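Local coordinates for PvdO (Pseudomonas aeruginosa, PDB 5HHA), which probably takes part in chromophore maturation in the periplasm, belongs to the formylglycine-generating enzyme family and binds a calcium ion, at residues A[38-43]-A[86-91]; A[47-52]-A[70-75]; A[63-68]-A[263-268]; A[82-87]-A[280-285]; A[223-228]-A[246-251]. All blocks are in the same frame, centred on the assembly; numbering follows the deposited sequence.

Contact 1 of 5, residues A[38-43]-A[86-91]; sequences DCPEMV and AGELDA
Asp38 and Pro40 pack against Glu88 and Ala91 where the first turns of helix 86-96 meet the loop that leads into strand 42-52. Glu88 belongs to a capping box at the start of this helix: its OE1 accepts the backbone N of Thr85, while the Thr85 side chain caps the Glu88 backbone N. The van der Waals contacts come first. The CB of Ala91 points at the loop and meets the Asp38 carboxylate, lying 3.8 Å from its CG. The stem of Glu88 passes the Asp38 carbonyl, CG to O 3.5 Å. Beyond CG the chain runs extended (chi2 157°), which carries the carboxylate obliquely across Pro40, where OE1 is 3.8 Å from CB of Pro40. The polar links between the two segments run through ordered waters. One water donates to both backbone carbonyls, Asp38 O and Glu88 O. The other two both donate to Glu88 OE2, so this oxygen is held by two bonds. Around the contact, Cys39 is tied to Cys36 by a disulfide, Glu41 OE1 forms a salt bridge with Arg81, and Tyr137 and Leu141 of helix 131-145 touch Pro40. One water, 2.7 Å from Glu88 OE2, donates its other hydrogen to Cys39 O. The second, 2.6 Å from Glu88 OE2, accepts the backbone N of Glu41.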
# COMPACT_ATOMS: atom_id res chain seq x y z
N ASP A 38 -6.86 -18.62 -3.97
CA ASP A 38 -6.19 -18.06 -2.79
C ASP A 38 -5.41 -16.81 -3.12
O ASP A 38 -4.82 -16.21 -2.24
CB ASP A 38 -5.18 -19.09 -2.26
CG ASP A 38 -5.81 -20.12 -1.36
OD1 ASP A 38 -6.76 -19.79 -0.61
OD2 ASP A 38 -5.33 -21.27 -1.38
N CYS A 39 -5.36 -16.45 -4.40
CA CYS A 39 -4.53 -15.35 -4.87
C CYS A 39 -5.24 -14.02 -4.71
O CYS A 39 -6.48 -13.97 -4.75
CB CYS A 39 -4.21 -15.53 -6.36
SG CYS A 39 -3.13 -16.92 -6.75
N PRO A 40 -4.46 -12.93 -4.54
CA PRO A 40 -5.11 -11.63 -4.38
C PRO A 40 -5.88 -11.19 -5.61
O PRO A 40 -5.47 -11.48 -6.73
CB PRO A 40 -3.94 -10.69 -4.11
CG PRO A 40 -2.83 -11.54 -3.62
CD PRO A 40 -3.01 -12.86 -4.33
N GLU A 41 -6.99 -10.50 -5.41
CA GLU A 41 -7.72 -9.91 -6.53
C GLU A 41 -6.94 -8.74 -7.11
O GLU A 41 -6.58 -7.80 -6.39
CB GLU A 41 -9.09 -9.45 -6.06
CG GLU A 41 -9.96 -10.64 -5.63
CD GLU A 41 -11.29 -10.25 -5.00
OE1 GLU A 41 -11.70 -9.09 -5.10
OE2 GLU A 41 -11.94 -11.12 -4.39
N MET A 42 -6.65 -8.83 -8.40
CA MET A 42 -5.84 -7.85 -9.10
C MET A 42 -6.72 -6.96 -9.97
O MET A 42 -7.75 -7.41 -10.51
CB MET A 42 -4.84 -8.57 -9.97
CG MET A 42 -3.99 -9.55 -9.22
SD MET A 42 -3.03 -8.86 -7.86
CE MET A 42 -1.85 -7.82 -8.77
N VAL A 43 -6.33 -5.69 -10.11
CA VAL A 43 -7.02 -4.78 -11.01
C VAL A 43 -5.99 -4.17 -11.96
O VAL A 43 -4.88 -3.82 -11.57
CB VAL A 43 -7.81 -3.68 -10.22
CG1 VAL A 43 -6.89 -2.80 -9.35
CG2 VAL A 43 -8.65 -2.83 -11.17
N ALA A 86 -5.04 -11.13 5.47
CA ALA A 86 -4.55 -12.12 6.43
C ALA A 86 -4.78 -13.54 5.93
O ALA A 86 -3.91 -14.40 6.08
CB ALA A 86 -5.21 -11.93 7.76
N GLY A 87 -5.94 -13.81 5.34
CA GLY A 87 -6.21 -15.14 4.83
C GLY A 87 -5.33 -15.48 3.66
O GLY A 87 -4.92 -16.63 3.48
N GLU A 88 -5.03 -14.48 2.83
CA GLU A 88 -4.16 -14.72 1.69
C GLU A 88 -2.75 -15.03 2.16
O GLU A 88 -2.08 -15.94 1.63
CB GLU A 88 -4.19 -13.53 0.74
CG GLU A 88 -5.47 -13.51 -0.07
CD GLU A 88 -5.88 -12.15 -0.63
OE1 GLU A 88 -5.15 -11.15 -0.49
OE2 GLU A 88 -6.96 -12.12 -1.27
N LEU A 89 -2.28 -14.29 3.15
CA LEU A 89 -0.97 -14.58 3.71
C LEU A 89 -0.96 -15.96 4.37
O LEU A 89 0.03 -16.71 4.24
CB LEU A 89 -0.54 -13.49 4.69
CG LEU A 89 0.88 -13.60 5.27
CD1 LEU A 89 1.91 -13.38 4.18
CD2 LEU A 89 1.07 -12.62 6.42
N ASP A 90 -2.03 -16.30 5.06
CA ASP A 90 -2.10 -17.59 5.73
C ASP A 90 -2.01 -18.73 4.73
O ASP A 90 -1.42 -19.77 5.01
CB ASP A 90 -3.39 -17.71 6.54
CG ASP A 90 -3.31 -17.05 7.90
OD1 ASP A 90 -2.20 -16.75 8.38
OD2 ASP A 90 -4.38 -16.87 8.50
N ALA A 91 -2.57 -18.55 3.54
CA ALA A 91 -2.47 -19.58 2.51
C ALA A 91 -1.02 -19.83 2.10
O ALA A 91 -0.57 -20.98 1.88
CB ALA A 91 -3.33 -19.20 1.30
O HOH W 1 -2.20 -15.89 -1.19
O HOH W 2 -8.30 -14.03 -2.66
O HOH W 3 -8.03 -10.14 -2.66

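Contact 2 of 5, residues A[47-52]-A[70-75]; sequences AGSFTM and DVTFAK
An antiparallel beta ladder joins Gly48 to Thr51 with Asp70 to Phe73, two strands next to each other in the mixed sheet of the domain. Gly48 with Phe73 and Phe50 with Val71 are the hydrogen-bonded pairs, and each makes both of its bonds. Phe73 N to Gly48 O measures 2.8 Å, Val71 N to Phe50 O 2.9 Å. Gly48 has a phi of 149°, a backbone shape open chiefly to residues without a side chain. In the non-hydrogen-bonded pairs, backbone CA-H groups lean on carbonyls, Ser49 CA lying 3.1 Å from Val71 O. These pairs carry polar side chains on the solvent-facing side. The Ser49 OG and Thr72 OG1 hydroxyls are bonded tip to tip at 2.8 Å. Thr51 OG1 donates to Asp70 OD1 over 2.7 Å, reaching the oxygen from above the carboxylate plane. Phe50, Val71 and Phe73 occupy the other face. With chi1 at 83°, CG of Phe50 sits between its backbone N and carbonyl carbon, and the ring leans across to the partner strand. There its CE1 meets CB of Val71 at 3.7 Å and CE2 of Phe73 at 3.6 Å. The two phenyl rings touch rim to rim with planes only 17° apart, neither covering the other. Both also meet the ring of Tyr159, on helix 154-162, and Met52 extends past Val71 toward the same helix. The result is a long-looped beta hairpin, polar outside and aromatic where it packs on a helix.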
# COMPACT_ATOMS: atom_id res chain seq x y z
N ALA A 47 -1.90 2.37 -18.66
CA ALA A 47 -0.72 3.12 -19.02
C ALA A 47 -1.06 4.60 -18.99
O ALA A 47 -2.21 4.98 -19.11
CB ALA A 47 -0.24 2.71 -20.40
N GLY A 48 -0.04 5.45 -18.84
CA GLY A 48 -0.23 6.89 -18.81
C GLY A 48 0.80 7.54 -17.92
O GLY A 48 1.63 6.87 -17.34
N SER A 49 0.72 8.86 -17.83
CA SER A 49 1.59 9.64 -16.97
C SER A 49 0.78 10.30 -15.89
O SER A 49 -0.43 10.50 -16.01
CB SER A 49 2.29 10.75 -17.76
OG SER A 49 3.12 10.22 -18.75
N PHE A 50 1.46 10.66 -14.82
CA PHE A 50 0.83 11.45 -13.77
C PHE A 50 1.85 12.33 -13.09
O PHE A 50 3.03 12.09 -13.20
CB PHE A 50 0.10 10.57 -12.73
CG PHE A 50 1.01 10.00 -11.65
CD1 PHE A 50 2.02 9.08 -11.94
CD2 PHE A 50 0.84 10.39 -10.32
CE1 PHE A 50 2.83 8.58 -10.94
CE2 PHE A 50 1.66 9.89 -9.32
CZ PHE A 50 2.64 8.97 -9.63
N THR A 51 1.39 13.33 -12.36
CA THR A 51 2.27 14.16 -11.59
C THR A 51 2.38 13.61 -10.17
O THR A 51 1.37 13.47 -9.46
CB THR A 51 1.75 15.62 -11.55
OG1 THR A 51 1.63 16.12 -12.88
CG2 THR A 51 2.66 16.52 -10.73
N MET A 52 3.60 13.32 -9.77
CA MET A 52 3.89 12.75 -8.46
C MET A 52 4.44 13.82 -7.54
O MET A 52 5.25 14.67 -7.96
CB MET A 52 4.91 11.63 -8.63
CG MET A 52 5.15 10.81 -7.37
SD MET A 52 6.34 9.49 -7.70
CE MET A 52 6.35 8.63 -6.13
N ASP A 70 6.67 14.54 -13.21
CA ASP A 70 5.76 13.67 -13.92
C ASP A 70 6.43 12.32 -14.17
O ASP A 70 7.60 12.24 -14.49
CB ASP A 70 5.32 14.30 -15.23
CG ASP A 70 4.34 15.44 -15.02
OD1 ASP A 70 4.14 15.89 -13.88
OD2 ASP A 70 3.83 15.95 -16.03
N VAL A 71 5.66 11.27 -13.94
CA VAL A 71 6.13 9.89 -14.07
C VAL A 71 5.26 9.19 -15.10
O VAL A 71 4.04 9.37 -15.14
CB VAL A 71 6.05 9.16 -12.71
CG1 VAL A 71 6.45 7.71 -12.83
CG2 VAL A 71 6.90 9.86 -11.72
N THR A 72 5.92 8.39 -15.93
CA THR A 72 5.27 7.71 -17.05
C THR A 72 5.29 6.20 -16.90
O THR A 72 6.33 5.62 -16.61
CB THR A 72 5.99 8.08 -18.37
OG1 THR A 72 5.86 9.49 -18.58
CG2 THR A 72 5.46 7.32 -19.56
N PHE A 73 4.13 5.59 -17.08
CA PHE A 73 3.97 4.13 -17.13
C PHE A 73 3.66 3.79 -18.58
O PHE A 73 2.58 4.07 -19.08
CB PHE A 73 2.84 3.65 -16.21
CG PHE A 73 3.04 4.06 -14.80
CD1 PHE A 73 3.86 3.35 -13.98
CD2 PHE A 73 2.45 5.21 -14.33
CE1 PHE A 73 4.08 3.76 -12.67
CE2 PHE A 73 2.65 5.62 -13.01
CZ PHE A 73 3.48 4.89 -12.20
N ALA A 74 4.64 3.23 -19.27
CA ALA A 74 4.49 2.95 -20.72
C ALA A 74 3.47 1.84 -20.98
O ALA A 74 2.81 1.80 -22.03
CB ALA A 74 5.84 2.60 -21.34
N LYS A 75 3.30 0.94 -20.02
CA LYS A 75 2.46 -0.24 -20.20
C LYS A 75 1.48 -0.39 -19.05
O LYS A 75 1.81 -0.08 -17.89
CB LYS A 75 3.33 -1.50 -20.26
CG LYS A 75 4.31 -1.53 -21.42
CD LYS A 75 4.94 -2.91 -21.59
CE LYS A 75 5.80 -2.92 -22.85
NZ LYS A 75 6.35 -4.28 -23.16

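Contact 3 of 5, residues A[63-68]-A[263-268]; sequences PDEGPL and SGNRNN
Arg266 grips the loop at Asp64 with its guanidinium: NH1 donates to Asp64 O over 2.8 Å, the acceptor lying at the edge and near the guanidinium plane. The bend at chi3 (78°) turns the group back to this carbonyl. The Asp64 carboxylate lies beside the aliphatic part of the same arginine, OD2 3.7 Å from CB of Arg266, but well out of the guanidinium plane; the opposite charges are near without forming a salt bridge. Glu65 approaches next to it, its CG 3.4 Å from Gly264 O. Two ordered waters fill in the polar contacts. One lies 2.8 Å from both Asp64 OD1 and Glu65 OE2 and accepts the backbone N of Arg266. The other stands 2.6 Å from Asp64 OD2, within bonding distance of Arg266 O too. Farther out, Glu154 forms a salt bridge with Arg266 NE, and His228 O takes a second bond from NH1. The Glu65 carboxylate is placed by Thr54 OG1 at OE1, and by Arg262 and the Gln62 backbone at OE2. This anchoring of a long loop on an edge of the sheet, through arginines, acids and bridging water, suits the loop-rich fold of formylglycine-generating enzymes.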
# COMPACT_ATOMS: atom_id res chain seq x y z
N PRO A 63 8.01 18.20 3.72
CA PRO A 63 9.06 18.70 2.82
C PRO A 63 9.63 17.71 1.82
O PRO A 63 10.16 18.15 0.80
CB PRO A 63 10.13 19.20 3.79
CG PRO A 63 9.42 19.48 5.04
CD PRO A 63 8.28 18.53 5.13
N ASP A 64 9.51 16.41 2.08
CA ASP A 64 10.04 15.43 1.15
C ASP A 64 9.13 15.12 -0.02
O ASP A 64 9.45 14.23 -0.83
CB ASP A 64 10.44 14.12 1.86
CG ASP A 64 9.27 13.39 2.53
OD1 ASP A 64 8.16 13.93 2.60
OD2 ASP A 64 9.52 12.26 3.00
N GLU A 65 8.01 15.84 -0.16
CA GLU A 65 7.02 15.55 -1.20
C GLU A 65 7.25 16.36 -2.47
O GLU A 65 6.37 16.49 -3.30
CB GLU A 65 5.62 15.80 -0.66
CG GLU A 65 5.27 14.84 0.48
CD GLU A 65 4.01 15.20 1.23
OE1 GLU A 65 3.09 15.76 0.63
OE2 GLU A 65 3.89 14.88 2.42
N GLY A 66 8.45 16.87 -2.64
CA GLY A 66 8.80 17.60 -3.85
C GLY A 66 10.19 17.26 -4.31
O GLY A 66 10.98 16.69 -3.56
N PRO A 67 10.51 17.69 -5.53
CA PRO A 67 9.63 18.47 -6.41
C PRO A 67 8.53 17.64 -7.05
O PRO A 67 8.68 16.42 -7.29
CB PRO A 67 10.57 18.99 -7.50
CG PRO A 67 11.71 18.04 -7.46
CD PRO A 67 11.89 17.65 -6.02
N LEU A 68 7.44 18.29 -7.38
CA LEU A 68 6.45 17.73 -8.27
C LEU A 68 7.18 17.30 -9.52
O LEU A 68 8.03 18.04 -10.04
CB LEU A 68 5.43 18.79 -8.62
CG LEU A 68 4.47 19.18 -7.51
CD1 LEU A 68 3.84 20.53 -7.79
CD2 LEU A 68 3.42 18.09 -7.38
N SER A 263 -2.67 11.47 -0.72
CA SER A 263 -2.06 10.61 -1.72
C SER A 263 -0.55 10.76 -1.82
O SER A 263 0.14 9.81 -2.23
CB SER A 263 -2.68 10.86 -3.08
OG SER A 263 -4.02 10.43 -3.13
N GLY A 264 -0.01 11.95 -1.55
CA GLY A 264 1.41 12.20 -1.66
C GLY A 264 2.23 12.01 -0.41
O GLY A 264 3.44 12.18 -0.44
N ASN A 265 1.60 11.63 0.70
CA ASN A 265 2.34 11.42 1.95
C ASN A 265 3.38 10.33 1.79
O ASN A 265 3.08 9.28 1.20
CB ASN A 265 1.37 11.07 3.08
CG ASN A 265 2.00 11.25 4.48
OD1 ASN A 265 2.51 10.32 5.08
ND2 ASN A 265 1.92 12.43 4.99
N ARG A 266 4.56 10.53 2.36
CA ARG A 266 5.65 9.56 2.27
C ARG A 266 6.08 9.17 3.67
O ARG A 266 5.93 9.94 4.61
CB ARG A 266 6.88 10.16 1.54
CG ARG A 266 6.54 10.76 0.20
CD ARG A 266 7.76 11.37 -0.48
NE ARG A 266 8.57 10.31 -1.06
CZ ARG A 266 9.84 10.46 -1.46
NH1 ARG A 266 10.45 11.62 -1.32
NH2 ARG A 266 10.48 9.44 -2.01
N ASN A 267 6.65 7.98 3.81
CA ASN A 267 7.25 7.57 5.08
C ASN A 267 8.26 6.47 4.76
O ASN A 267 8.42 6.08 3.61
CB ASN A 267 6.15 7.11 6.05
CG ASN A 267 6.55 7.28 7.51
OD1 ASN A 267 7.72 7.43 7.86
ND2 ASN A 267 5.57 7.25 8.38
N ASN A 268 8.94 5.98 5.78
CA ASN A 268 10.01 5.01 5.59
C ASN A 268 10.12 4.11 6.81
O ASN A 268 9.58 4.41 7.86
CB ASN A 268 11.35 5.72 5.29
CG ASN A 268 11.86 6.52 6.45
OD1 ASN A 268 11.76 7.75 6.47
ND2 ASN A 268 12.35 5.84 7.46
O HOH W 4 5.64 12.98 3.39
O HOH W 5 8.41 11.21 5.10

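Contact 4 of 5, residues A[82-87]-A[280-285]; sequences YQVTAG and FRVARE
A chi1 of 65° places CG of Phe280 between its own backbone N and carbonyl carbon and swings the ring back against Val84. The Val84 CB sits over one face, 4.0 Å from the ring centroid, in a CH-pi contact 23° off the normal. Its methyls lie beyond the rim on that same side, CG1 nearest CZ and CG2 3.5 Å from CE2 of Phe280. Arg281 instead runs straight from CG to NE, bringing its guanidinium against the backbone of Tyr82 and Gln83. The backbone N of Gln83 lies over one guanidinium face, toward its rim, while NH1 of Arg281 comes within 3.4 Å of Tyr82 C. Gln83 lays its amide across the far end of the arginine, the two planes 50° apart. Strand 278-285 is joined to the loop leading into helix 86-96, with Thr85 at the N-cap, by one nearly straight bond, Val84 N to Phe280 O at 2.9 Å, and by a water 2.9 Å from Val84 O that accepts Phe280 N. Glu219 OE2 takes Arg281 NE in a salt bridge as well as Gln83 NE2. The other arginine nitrogens are used by Tyr211 O and Ser80 O. With every guanidinium nitrogen bonded and an acid alongside, the buried positive charge of Arg281 is probably well compensated, its plane fixed by donors pointing three ways.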
# COMPACT_ATOMS: atom_id res chain seq x y z
N TYR A 82 -6.97 -4.62 -3.23
CA TYR A 82 -6.90 -4.51 -1.78
C TYR A 82 -5.46 -4.73 -1.33
O TYR A 82 -4.64 -5.28 -2.08
CB TYR A 82 -7.73 -5.61 -1.12
CG TYR A 82 -9.16 -5.70 -1.59
CD1 TYR A 82 -10.02 -4.63 -1.42
CD2 TYR A 82 -9.67 -6.85 -2.20
CE1 TYR A 82 -11.34 -4.70 -1.82
CE2 TYR A 82 -10.99 -6.93 -2.60
CZ TYR A 82 -11.80 -5.84 -2.42
OH TYR A 82 -13.11 -5.91 -2.82
N GLN A 83 -5.15 -4.31 -0.12
CA GLN A 83 -4.02 -4.85 0.58
C GLN A 83 -4.16 -6.38 0.64
O GLN A 83 -5.28 -6.91 0.71
CB GLN A 83 -3.96 -4.23 1.98
CG GLN A 83 -3.53 -2.75 1.95
CD GLN A 83 -4.45 -1.78 2.68
OE1 GLN A 83 -5.44 -2.15 3.32
NE2 GLN A 83 -4.08 -0.50 2.61
N VAL A 84 -3.03 -7.07 0.58
CA VAL A 84 -3.07 -8.52 0.69
C VAL A 84 -3.65 -8.87 2.05
O VAL A 84 -3.33 -8.24 3.05
CB VAL A 84 -1.69 -9.11 0.48
CG1 VAL A 84 -1.67 -10.63 0.80
CG2 VAL A 84 -1.24 -8.88 -0.96
N THR A 85 -4.55 -9.85 2.10
CA THR A 85 -5.29 -10.10 3.33
C THR A 85 -4.61 -11.11 4.23
O THR A 85 -3.72 -11.85 3.80
CB THR A 85 -6.70 -10.65 3.06
OG1 THR A 85 -6.57 -11.96 2.49
CG2 THR A 85 -7.52 -9.73 2.15
N ALA A 86 -5.04 -11.13 5.47
CA ALA A 86 -4.55 -12.12 6.43
C ALA A 86 -4.78 -13.54 5.93
O ALA A 86 -3.91 -14.40 6.08
CB ALA A 86 -5.21 -11.93 7.76
N GLY A 87 -5.94 -13.81 5.34
CA GLY A 87 -6.21 -15.14 4.83
C GLY A 87 -5.33 -15.48 3.66
O GLY A 87 -4.92 -16.63 3.48
N PHE A 280 0.84 -4.70 2.80
CA PHE A 280 1.44 -4.61 1.47
C PHE A 280 0.45 -4.94 0.40
O PHE A 280 -0.53 -5.63 0.64
CB PHE A 280 2.66 -5.53 1.32
CG PHE A 280 2.33 -7.00 1.43
CD1 PHE A 280 2.14 -7.61 2.67
CD2 PHE A 280 2.28 -7.80 0.29
CE1 PHE A 280 1.89 -8.97 2.76
CE2 PHE A 280 2.02 -9.16 0.38
CZ PHE A 280 1.84 -9.74 1.61
N ARG A 281 0.72 -4.42 -0.80
CA ARG A 281 0.08 -4.88 -2.02
C ARG A 281 1.15 -5.63 -2.84
O ARG A 281 2.34 -5.54 -2.57
CB ARG A 281 -0.47 -3.71 -2.83
CG ARG A 281 -1.58 -2.99 -2.15
CD ARG A 281 -2.09 -1.80 -2.97
NE ARG A 281 -2.84 -0.95 -2.09
CZ ARG A 281 -4.16 -0.96 -1.94
NH1 ARG A 281 -4.96 -1.67 -2.74
NH2 ARG A 281 -4.71 -0.22 -0.99
N VAL A 282 0.67 -6.34 -3.86
CA VAL A 282 1.55 -6.87 -4.88
C VAL A 282 1.12 -6.34 -6.24
O VAL A 282 -0.03 -5.96 -6.46
CB VAL A 282 1.57 -8.43 -4.90
CG1 VAL A 282 2.21 -9.00 -3.64
CG2 VAL A 282 0.18 -9.03 -5.10
N ALA A 283 2.08 -6.37 -7.15
CA ALA A 283 1.86 -5.98 -8.54
C ALA A 283 2.16 -7.18 -9.43
O ALA A 283 2.91 -8.06 -9.05
CB ALA A 283 2.76 -4.81 -8.91
N ARG A 284 1.61 -7.13 -10.64
CA ARG A 284 1.74 -8.22 -11.60
C ARG A 284 1.90 -7.64 -12.99
O ARG A 284 1.09 -6.81 -13.41
CB ARG A 284 0.52 -9.14 -11.49
CG ARG A 284 0.01 -9.76 -12.78
CD ARG A 284 0.23 -11.24 -12.81
NE ARG A 284 -0.91 -12.04 -13.30
CZ ARG A 284 -1.30 -12.11 -14.57
NH1 ARG A 284 -0.72 -11.38 -15.50
NH2 ARG A 284 -2.31 -12.89 -14.89
N GLU A 285 2.92 -8.08 -13.72
CA GLU A 285 3.07 -7.64 -15.10
C GLU A 285 2.00 -8.34 -15.94
O GLU A 285 1.59 -9.45 -15.64
CB GLU A 285 4.48 -7.93 -15.60
CG GLU A 285 5.42 -6.72 -15.43
CD GLU A 285 6.75 -7.06 -14.77
OE1 GLU A 285 7.48 -7.91 -15.30
OE2 GLU A 285 7.08 -6.44 -13.74
O HOH W 6 -1.50 -6.13 3.78

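Contact 5 of 5, residues A[223-228]-A[246-251]; sequences DCWHDH and LVQIRG
Trp225 leaves the strand end beside Leu246, the two side chains running alongside each other in the same direction. From Trp225 CB the nearest atoms are Leu246 O at 3.5 Å and Leu246 CB at 3.7 Å. CG stands anti to the backbone N (chi1 171°), which sets the indole alongside the leucine. On the five-membered ring, CD1 lies near the carboxamide end of Gln248, whose plane is turned 43° from that of the indole. On the six-membered ring, CE3 meets Leu246 CD1 at 4.1 Å. The backbone forms a single antiparallel bridge, the non-hydrogen-bonded pair Cys224 and Val247, flanked by two backbone bonds. Gln248 N donates to Asp223 O over 2.9 Å, and Trp225 N to Leu246 O over 3.0 Å. Asp223 O is also close to CB of Val247, at 3.3 Å, and CB of Asp223 packs on CG of Gln248. Cys224 is bridged to Cys244, and His226 stacks on Trp239. Strand 247-251 lies between strands 218-221 and 266-269, with Asn268 of the latter touching both Trp225 and Leu246, while helix 154-162 receives the salt bridges of Arg250 to Glu154 and Glu158.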
# COMPACT_ATOMS: atom_id res chain seq x y z
N ASP A 223 11.11 0.79 -3.13
CA ASP A 223 12.12 1.84 -3.23
C ASP A 223 12.92 2.01 -1.96
O ASP A 223 12.40 1.94 -0.85
CB ASP A 223 11.48 3.20 -3.53
CG ASP A 223 10.63 3.19 -4.78
OD1 ASP A 223 9.81 2.28 -4.94
OD2 ASP A 223 10.79 4.13 -5.60
N CYS A 224 14.21 2.30 -2.14
CA CYS A 224 15.02 2.81 -1.05
C CYS A 224 14.62 4.23 -0.71
O CYS A 224 14.09 4.93 -1.53
CB CYS A 224 16.50 2.74 -1.40
SG CYS A 224 17.02 1.01 -1.60
N TRP A 225 14.89 4.63 0.52
CA TRP A 225 14.47 5.94 1.00
C TRP A 225 15.28 7.09 0.39
O TRP A 225 16.52 7.02 0.28
CB TRP A 225 14.62 6.00 2.53
CG TRP A 225 14.41 7.38 3.08
CD1 TRP A 225 13.23 8.04 3.16
CD2 TRP A 225 15.40 8.26 3.62
NE1 TRP A 225 13.42 9.29 3.71
CE2 TRP A 225 14.74 9.44 4.01
CE3 TRP A 225 16.78 8.15 3.81
CZ2 TRP A 225 15.42 10.53 4.57
CZ3 TRP A 225 17.46 9.23 4.38
CH2 TRP A 225 16.77 10.40 4.76
N HIS A 226 14.57 8.15 0.02
CA HIS A 226 15.17 9.43 -0.33
C HIS A 226 14.31 10.51 0.26
O HIS A 226 13.09 10.39 0.33
CB HIS A 226 15.28 9.63 -1.87
CG HIS A 226 16.01 8.52 -2.56
ND1 HIS A 226 15.41 7.33 -2.88
CD2 HIS A 226 17.29 8.42 -2.99
CE1 HIS A 226 16.29 6.52 -3.42
NE2 HIS A 226 17.44 7.17 -3.53
N ASP A 227 14.96 11.58 0.66
CA ASP A 227 14.34 12.67 1.40
C ASP A 227 13.73 13.77 0.51
O ASP A 227 13.48 14.90 0.97
CB ASP A 227 15.44 13.27 2.30
CG ASP A 227 14.91 14.12 3.40
OD1 ASP A 227 13.78 13.87 3.90
OD2 ASP A 227 15.66 15.04 3.81
N HIS A 228 13.44 13.43 -0.74
CA HIS A 228 13.05 14.39 -1.77
C HIS A 228 12.86 13.59 -3.04
O HIS A 228 13.02 12.36 -3.05
CB HIS A 228 14.19 15.40 -1.93
CG HIS A 228 15.45 14.73 -2.32
ND1 HIS A 228 16.46 14.42 -1.43
CD2 HIS A 228 15.83 14.20 -3.50
CE1 HIS A 228 17.41 13.76 -2.06
NE2 HIS A 228 17.05 13.60 -3.32
N LEU A 246 17.12 2.25 4.90
CA LEU A 246 15.70 2.57 4.99
C LEU A 246 15.07 2.41 3.63
O LEU A 246 15.70 2.69 2.61
CB LEU A 246 15.50 4.00 5.47
CG LEU A 246 16.03 4.32 6.86
CD1 LEU A 246 15.95 5.81 7.11
CD2 LEU A 246 15.27 3.57 7.93
N VAL A 247 13.83 1.91 3.63
CA VAL A 247 13.03 1.83 2.43
C VAL A 247 11.73 2.61 2.63
O VAL A 247 11.37 2.96 3.74
CB VAL A 247 12.72 0.36 2.06
CG1 VAL A 247 14.00 -0.40 1.68
CG2 VAL A 247 11.92 -0.34 3.16
N GLN A 248 11.05 2.90 1.54
CA GLN A 248 9.79 3.65 1.59
C GLN A 248 8.62 2.76 1.96
O GLN A 248 8.56 1.58 1.58
CB GLN A 248 9.48 4.28 0.22
CG GLN A 248 10.56 5.19 -0.33
CD GLN A 248 10.72 6.57 0.32
OE1 GLN A 248 9.93 7.02 1.17
NE2 GLN A 248 11.73 7.24 -0.08
N ILE A 249 7.66 3.35 2.66
CA ILE A 249 6.34 2.77 2.87
C ILE A 249 5.31 3.84 2.49
O ILE A 249 5.60 5.05 2.50
CB ILE A 249 6.14 2.28 4.33
CG1 ILE A 249 6.36 3.40 5.32
CG2 ILE A 249 7.07 1.12 4.62
CD1 ILE A 249 6.11 3.01 6.80
N ARG A 250 4.12 3.41 2.11
CA ARG A 250 3.10 4.32 1.61
C ARG A 250 1.75 4.07 2.26
O ARG A 250 1.48 3.00 2.82
CB ARG A 250 2.97 4.20 0.09
CG ARG A 250 4.02 5.05 -0.66
CD ARG A 250 3.84 6.55 -0.34
NE ARG A 250 4.61 7.41 -1.23
CZ ARG A 250 4.08 8.23 -2.13
NH1 ARG A 250 2.77 8.41 -2.28
NH2 ARG A 250 4.90 8.96 -2.84
N GLY A 251 0.87 5.05 2.13
CA GLY A 251 -0.46 5.00 2.69
C GLY A 251 -0.47 5.54 4.10
O GLY A 251 0.30 6.42 4.47

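How the contacts relate
All five contacts reach the same mixed sheet within one family domain. Contacts 1 and 4 are neighbours, centres about 7 Å apart, sharing Ala86 and Gly87 of helix 86-96, with Pro40 touching Val84. Contact 2 lies on the far end of strand 42-52, about 27 Å from contact 1. Contacts 3 and 5 form a second cluster, about 9 Å between centres, joined by the pairing of strands 266-269 and 247-251; contact 2 meets both, through Leu68 and Arg250. Along the chain, contact 2 is nested within contact 1 and contact 5 within contacts 3 and 4. Contacts 3 and 4 thus tie segments 63-68 and 82-87 to segments 263-268 and 280-285, bringing early and late parts of the domain together.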